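Local coordinates for protein Nrps/pks (Streptomyces albus, PDB 4OPE) that probably catalyses the condensation that extends the growing chain by one building block during oxazolomycin biosynthesis, as ketosynthase domain KS7 of OzmH, at residues R228-G233 with P320-G325; Y307-G312 with M358-K363. All coordinates share one frame; numbering follows the deposited sequence.

Contact 1 of 2, residues R228-G233 with P320-G325; sequences RSFGEG and PVEITG
The ring of Phe230 reaches across to Ile323 and Glu322 on helix 318-329, and contacts made by this ring account for the whole meeting of the two segments. Phe230 stands at the third position of a type II beta turn closed by Gly231 N on Arg228 O (2.9 Å). CB itself meets nothing of the helix; from it CG departs anti to the carbonyl carbon (chi1 -47°), which carries the ring outward from the turn. One flank of the ring then runs against Ile323: CD1 lies 4.1 Å from Ile323 CD1, and CE1, the next atom out, is nearer to the same methyl at 3.7 Å. Ile323 CG1 backs this up, 4.0 Å from Phe230 CE1. At the tip, CZ approaches Glu322 OE1 to 3.6 Å and also touches Ala310. The glutamate chain, extended beyond CG, crosses the phenylalanine at about a right angle, with its carboxylate turned 54° from the ring plane. Its oxygens have backbone partners of their own, OE2 taking His311 N and OE1 taking Gly312 N, so that the ring borders an already engaged carboxylate. Asp319, just before the helical segment, accepts Phe230 N and ties the turn to the same helix. The contact thus seats the turn beside the HGTGT loop of this thiolase-fold ketosynthase, with Glu322 holding the backbone of its first two residues.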
loop_
_atom_site.group_PDB
_atom_site.type_symbol
_atom_site.label_atom_id
_atom_site.label_comp_id
_atom_site.label_asym_id
_atom_site.label_seq_id
_atom_site.Cartn_x
_atom_site.Cartn_y
_atom_site.Cartn_z
ATOM N N ARG A 228 26.622 -10.923 -1.437
ATOM C CA ARG A 228 27.256 -12.208 -1.531
ATOM C C ARG A 228 26.324 -13.230 -0.941
ATOM O O ARG A 228 26.539 -13.725 0.171
ATOM C CB ARG A 228 28.553 -12.172 -0.751
ATOM C CG ARG A 228 29.512 -11.063 -1.159
ATOM C CD ARG A 228 30.810 -11.332 -0.443
ATOM N NE ARG A 228 31.832 -10.343 -0.645
ATOM C CZ ARG A 228 33.057 -10.445 -0.112
ATOM N NH1 ARG A 228 33.419 -11.485 0.653
ATOM N NH2 ARG A 228 33.945 -9.498 -0.334
ATOM N N SER A 229 25.287 -13.554 -1.700
ATOM C CA SER A 229 24.155 -14.330 -1.181
ATOM C C SER A 229 24.626 -15.717 -0.756
ATOM O O SER A 229 25.097 -16.467 -1.580
ATOM C CB SER A 229 23.038 -14.424 -2.224
ATOM O OG SER A 229 22.702 -13.164 -2.785
ATOM N N PHE A 230 24.544 -16.003 0.547
ATOM C CA PHE A 230 25.061 -17.228 1.147
ATOM C C PHE A 230 26.534 -17.506 0.921
ATOM O O PHE A 230 26.989 -18.644 1.024
ATOM C CB PHE A 230 24.232 -18.406 0.702
ATOM C CG PHE A 230 22.797 -18.152 0.825
ATOM C CD1 PHE A 230 22.224 -18.086 2.067
ATOM C CD2 PHE A 230 22.027 -17.905 -0.284
ATOM C CE1 PHE A 230 20.864 -17.800 2.211
ATOM C CE2 PHE A 230 20.691 -17.638 -0.158
ATOM C CZ PHE A 230 20.105 -17.562 1.098
ATOM N N GLY A 231 27.290 -16.459 0.684
ATOM C CA GLY A 231 28.719 -16.610 0.478
ATOM C C GLY A 231 29.522 -16.058 1.627
ATOM O O GLY A 231 29.024 -15.284 2.430
ATOM N N GLU A 232 30.789 -16.410 1.648
ATOM C CA GLU A 232 31.706 -15.951 2.695
ATOM C C GLU A 232 31.974 -14.459 2.674
ATOM O O GLU A 232 32.085 -13.880 1.609
ATOM C CB GLU A 232 33.015 -16.680 2.539
ATOM C CG GLU A 232 33.928 -16.729 3.750
ATOM C CD GLU A 232 35.283 -17.259 3.309
ATOM O OE1 GLU A 232 35.847 -16.677 2.342
ATOM O OE2 GLU A 232 35.744 -18.287 3.847
ATOM N N GLY A 233 32.036 -13.861 3.874
ATOM C CA GLY A 233 32.381 -12.456 4.098
ATOM C C GLY A 233 31.427 -11.405 3.595
ATOM O O GLY A 233 31.839 -10.258 3.288
ATOM N N PRO A 320 22.215 -16.573 7.506
ATOM C CA PRO A 320 21.967 -17.721 8.391
ATOM C C PRO A 320 20.555 -17.770 8.931
ATOM O O PRO A 320 20.040 -18.852 9.216
ATOM C CB PRO A 320 22.916 -17.482 9.576
ATOM C CG PRO A 320 23.980 -16.603 9.038
ATOM C CD PRO A 320 23.315 -15.733 8.007
ATOM N N VAL A 321 19.965 -16.604 9.149
ATOM C CA VAL A 321 18.591 -16.563 9.616
ATOM C C VAL A 321 17.646 -17.115 8.559
ATOM O O VAL A 321 16.714 -17.826 8.893
ATOM C CB VAL A 321 18.192 -15.136 10.036
ATOM C CG1 VAL A 321 16.681 -14.963 10.169
ATOM C CG2 VAL A 321 18.888 -14.803 11.349
ATOM N N GLU A 322 17.889 -16.801 7.295
ATOM C CA GLU A 322 17.039 -17.305 6.224
ATOM C C GLU A 322 17.100 -18.829 6.166
ATOM O O GLU A 322 16.083 -19.514 6.026
ATOM C CB GLU A 322 17.429 -16.705 4.888
ATOM C CG GLU A 322 16.519 -17.134 3.751
ATOM C CD GLU A 322 16.583 -16.245 2.489
ATOM O OE1 GLU A 322 17.519 -15.409 2.345
ATOM O OE2 GLU A 322 15.657 -16.388 1.625
ATOM N N ILE A 323 18.287 -19.369 6.330
ATOM C CA ILE A 323 18.399 -20.803 6.312
ATOM C C ILE A 323 17.690 -21.453 7.509
ATOM O O ILE A 323 17.022 -22.483 7.386
ATOM C CB ILE A 323 19.858 -21.255 6.215
ATOM C CG1 ILE A 323 20.526 -20.664 4.982
ATOM C CG2 ILE A 323 19.910 -22.754 6.103
ATOM C CD1 ILE A 323 19.831 -21.000 3.669
ATOM N N THR A 324 17.816 -20.855 8.666
ATOM C CA THR A 324 17.148 -21.379 9.820
ATOM C C THR A 324 15.646 -21.342 9.650
ATOM O O THR A 324 14.977 -22.257 10.064
ATOM C CB THR A 324 17.493 -20.532 11.017
ATOM O OG1 THR A 324 18.914 -20.479 11.115
ATOM C CG2 THR A 324 16.878 -21.102 12.281
ATOM N N GLY A 325 15.112 -20.276 9.058
ATOM C CA GLY A 325 13.675 -20.182 8.782
ATOM C C GLY A 325 13.214 -21.336 7.914
ATOM O O GLY A 325 12.194 -21.968 8.202
#

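Contact 2 of 2, residues Y307-G312 with M358-K363; sequences YLEAHG and MAALTK
Glu309 and Ala360 bring the backbones nearest, their CA atoms 6.6 Å apart, where strand 308-309 lies against helix 356-370. Tyr307 and Glu309, two residues apart, both turn their side chains toward the helix; Ala360 and Lys363, one turn apart, answer from it. Glu309 folds at its second torsion (chi2 62°), which lays CG on Ala360 CB at 3.6 Å and swings the carboxylate toward Lys363. The methyl of Ala360 also lies 3.8 Å from Glu309 OE2. Lys363 leaves the helix with CG anti to its backbone N (chi1 -176°) and bends at chi2, running obliquely past the glutamate. Its ammonium then has two acceptors in 307-312. NZ donates to Glu309 OE1 in a salt bridge of 2.6 Å, which the oxygen receives on its syn lone pair, and to Tyr307 OH at 2.7 Å. The lysine crosses the tyrosine at about a right angle, and NZ arrives at the ring's edge, near its plane. The second carboxylate oxygen, OE2, accepts Val345 N, so both ends of the group are engaged. Leu31 of helix 24-33 and Val374 pack on the lysine side chain. A methionine in place of Lys363 would probably leave the buried carboxylate of Glu309 without its countercharge and the Tyr307 hydroxyl without its donor. With every touching residue buried, the pairing of opposite charges is likely to keep both Glu309 and Lys363 ionised, joining helix to strand through a buried salt bridge, with Ala360 as the apolar part of the contact.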
loop_
_atom_site.group_PDB
_atom_site.type_symbol
_atom_site.label_atom_id
_atom_site.label_comp_id
_atom_site.label_asym_id
_atom_site.label_seq_id
_atom_site.Cartn_x
_atom_site.Cartn_y
_atom_site.Cartn_z
ATOM N N TYR A 307 13.115 -25.405 -6.829
ATOM C CA TYR A 307 14.062 -24.291 -6.717
ATOM C C TYR A 307 13.541 -23.303 -5.721
ATOM O O TYR A 307 12.346 -23.113 -5.608
ATOM C CB TYR A 307 14.270 -23.581 -8.065
ATOM C CG TYR A 307 15.245 -22.449 -8.017
ATOM C CD1 TYR A 307 16.600 -22.672 -8.078
ATOM C CD2 TYR A 307 14.813 -21.168 -7.930
ATOM C CE1 TYR A 307 17.503 -21.638 -8.039
ATOM C CE2 TYR A 307 15.701 -20.119 -7.850
ATOM C CZ TYR A 307 17.039 -20.363 -7.905
ATOM O OH TYR A 307 17.889 -19.286 -7.827
ATOM N N LEU A 308 14.463 -22.673 -5.008
ATOM C CA LEU A 308 14.144 -21.684 -3.960
ATOM C C LEU A 308 14.924 -20.407 -4.274
ATOM O O LEU A 308 16.147 -20.392 -4.181
ATOM C CB LEU A 308 14.541 -22.223 -2.587
ATOM C CG LEU A 308 14.086 -21.549 -1.278
ATOM C CD1 LEU A 308 14.691 -20.195 -0.981
ATOM C CD2 LEU A 308 12.587 -21.394 -1.256
ATOM N N GLU A 309 14.204 -19.373 -4.708
ATOM C CA GLU A 309 14.765 -18.066 -4.996
ATOM C C GLU A 309 14.680 -17.341 -3.716
ATOM O O GLU A 309 13.589 -16.945 -3.247
ATOM C CB GLU A 309 13.954 -17.330 -6.066
ATOM C CG GLU A 309 14.327 -15.874 -6.262
ATOM C CD GLU A 309 15.773 -15.634 -6.741
ATOM O OE1 GLU A 309 16.447 -16.524 -7.358
ATOM O OE2 GLU A 309 16.250 -14.495 -6.505
ATOM N N ALA A 310 15.840 -17.190 -3.107
ATOM C CA ALA A 310 15.898 -16.766 -1.707
ATOM C C ALA A 310 15.979 -15.266 -1.609
ATOM O O ALA A 310 16.376 -14.581 -2.554
ATOM C CB ALA A 310 17.106 -17.377 -1.050
ATOM N N HIS A 311 15.647 -14.759 -0.435
ATOM C CA HIS A 311 15.858 -13.367 -0.152
ATOM C C HIS A 311 17.303 -12.970 -0.382
ATOM O O HIS A 311 17.574 -12.048 -1.143
ATOM C CB HIS A 311 15.411 -13.032 1.246
ATOM C CG HIS A 311 15.434 -11.583 1.527
ATOM N ND1 HIS A 311 14.828 -10.667 0.698
ATOM C CD2 HIS A 311 16.021 -10.882 2.525
ATOM C CE1 HIS A 311 15.024 -9.455 1.192
ATOM N NE2 HIS A 311 15.739 -9.561 2.303
ATOM N N GLY A 312 18.233 -13.648 0.247
ATOM C CA GLY A 312 19.606 -13.676 -0.293
ATOM C C GLY A 312 20.338 -12.353 -0.313
ATOM O O GLY A 312 20.987 -12.003 -1.269
HETATM N N MSE A 358 10.015 -8.484 -7.653
HETATM C CA MSE A 358 9.833 -8.559 -9.096
HETATM C C MSE A 358 11.042 -9.104 -9.829
HETATM O O MSE A 358 10.880 -9.926 -10.727
HETATM C CB MSE A 358 9.471 -7.236 -9.832
HETATM C CG MSE A 358 8.042 -6.762 -9.613
HETATM SE SE MSE A 358 6.836 -8.073 -10.406
HETATM C CE MSE A 358 5.550 -8.293 -8.946
ATOM N N ALA A 359 12.245 -8.636 -9.496
ATOM C CA ALA A 359 13.478 -9.230 -10.072
ATOM C C ALA A 359 13.490 -10.725 -9.795
ATOM O O ALA A 359 13.831 -11.539 -10.664
ATOM C CB ALA A 359 14.734 -8.593 -9.480
ATOM N N ALA A 360 13.109 -11.081 -8.570
ATOM C CA ALA A 360 13.230 -12.448 -8.110
ATOM C C ALA A 360 12.238 -13.323 -8.910
ATOM O O ALA A 360 12.565 -14.397 -9.438
ATOM C CB ALA A 360 12.951 -12.518 -6.622
ATOM N N LEU A 361 11.018 -12.819 -8.992
ATOM C CA LEU A 361 9.932 -13.513 -9.610
ATOM C C LEU A 361 10.184 -13.658 -11.089
ATOM O O LEU A 361 9.906 -14.692 -11.681
ATOM C CB LEU A 361 8.750 -12.657 -9.357
ATOM C CG LEU A 361 7.402 -12.939 -9.906
ATOM C CD1 LEU A 361 7.068 -14.336 -9.480
ATOM C CD2 LEU A 361 6.449 -11.951 -9.243
ATOM N N THR A 362 10.716 -12.608 -11.702
ATOM C CA THR A 362 11.004 -12.609 -13.110
ATOM C C THR A 362 12.088 -13.619 -13.395
ATOM O O THR A 362 12.016 -14.402 -14.353
ATOM C CB THR A 362 11.424 -11.216 -13.576
ATOM O OG1 THR A 362 10.354 -10.300 -13.352
ATOM C CG2 THR A 362 11.741 -11.185 -15.050
ATOM N N LYS A 363 13.091 -13.659 -12.538
ATOM C CA LYS A 363 14.142 -14.654 -12.708
ATOM C C LYS A 363 13.584 -16.054 -12.721
ATOM O O LYS A 363 14.001 -16.850 -13.493
ATOM C CB LYS A 363 15.147 -14.534 -11.604
ATOM C CG LYS A 363 16.309 -15.474 -11.761
ATOM C CD LYS A 363 16.720 -15.921 -10.374
ATOM C CE LYS A 363 18.170 -16.310 -10.331
ATOM N NZ LYS A 363 18.476 -16.920 -9.001
#

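Contacts 1 and 2, with centres 15 Å apart, meet at Ala310-Gly312, where the chain leaves strand 308-309. Contact 2 fixes the strand against helix 356-370, and contact 1 borders the loop that follows. Hydrogen bonds join them, among them Glu322 OE2 to His311 N and Ser229 OG to Gly312 O, each 2.6 Å and probable. His311 begins the HGTGT motif, whose histidine belongs to the Cys-His-His catalytic set in related ketosynthases, and its carbonyl takes Lys346 NZ while its ring meets Phe422. The backbone of this probably catalytic histidine is thus held from the side of contact 1, and the strand leading to it from the side of contact 2.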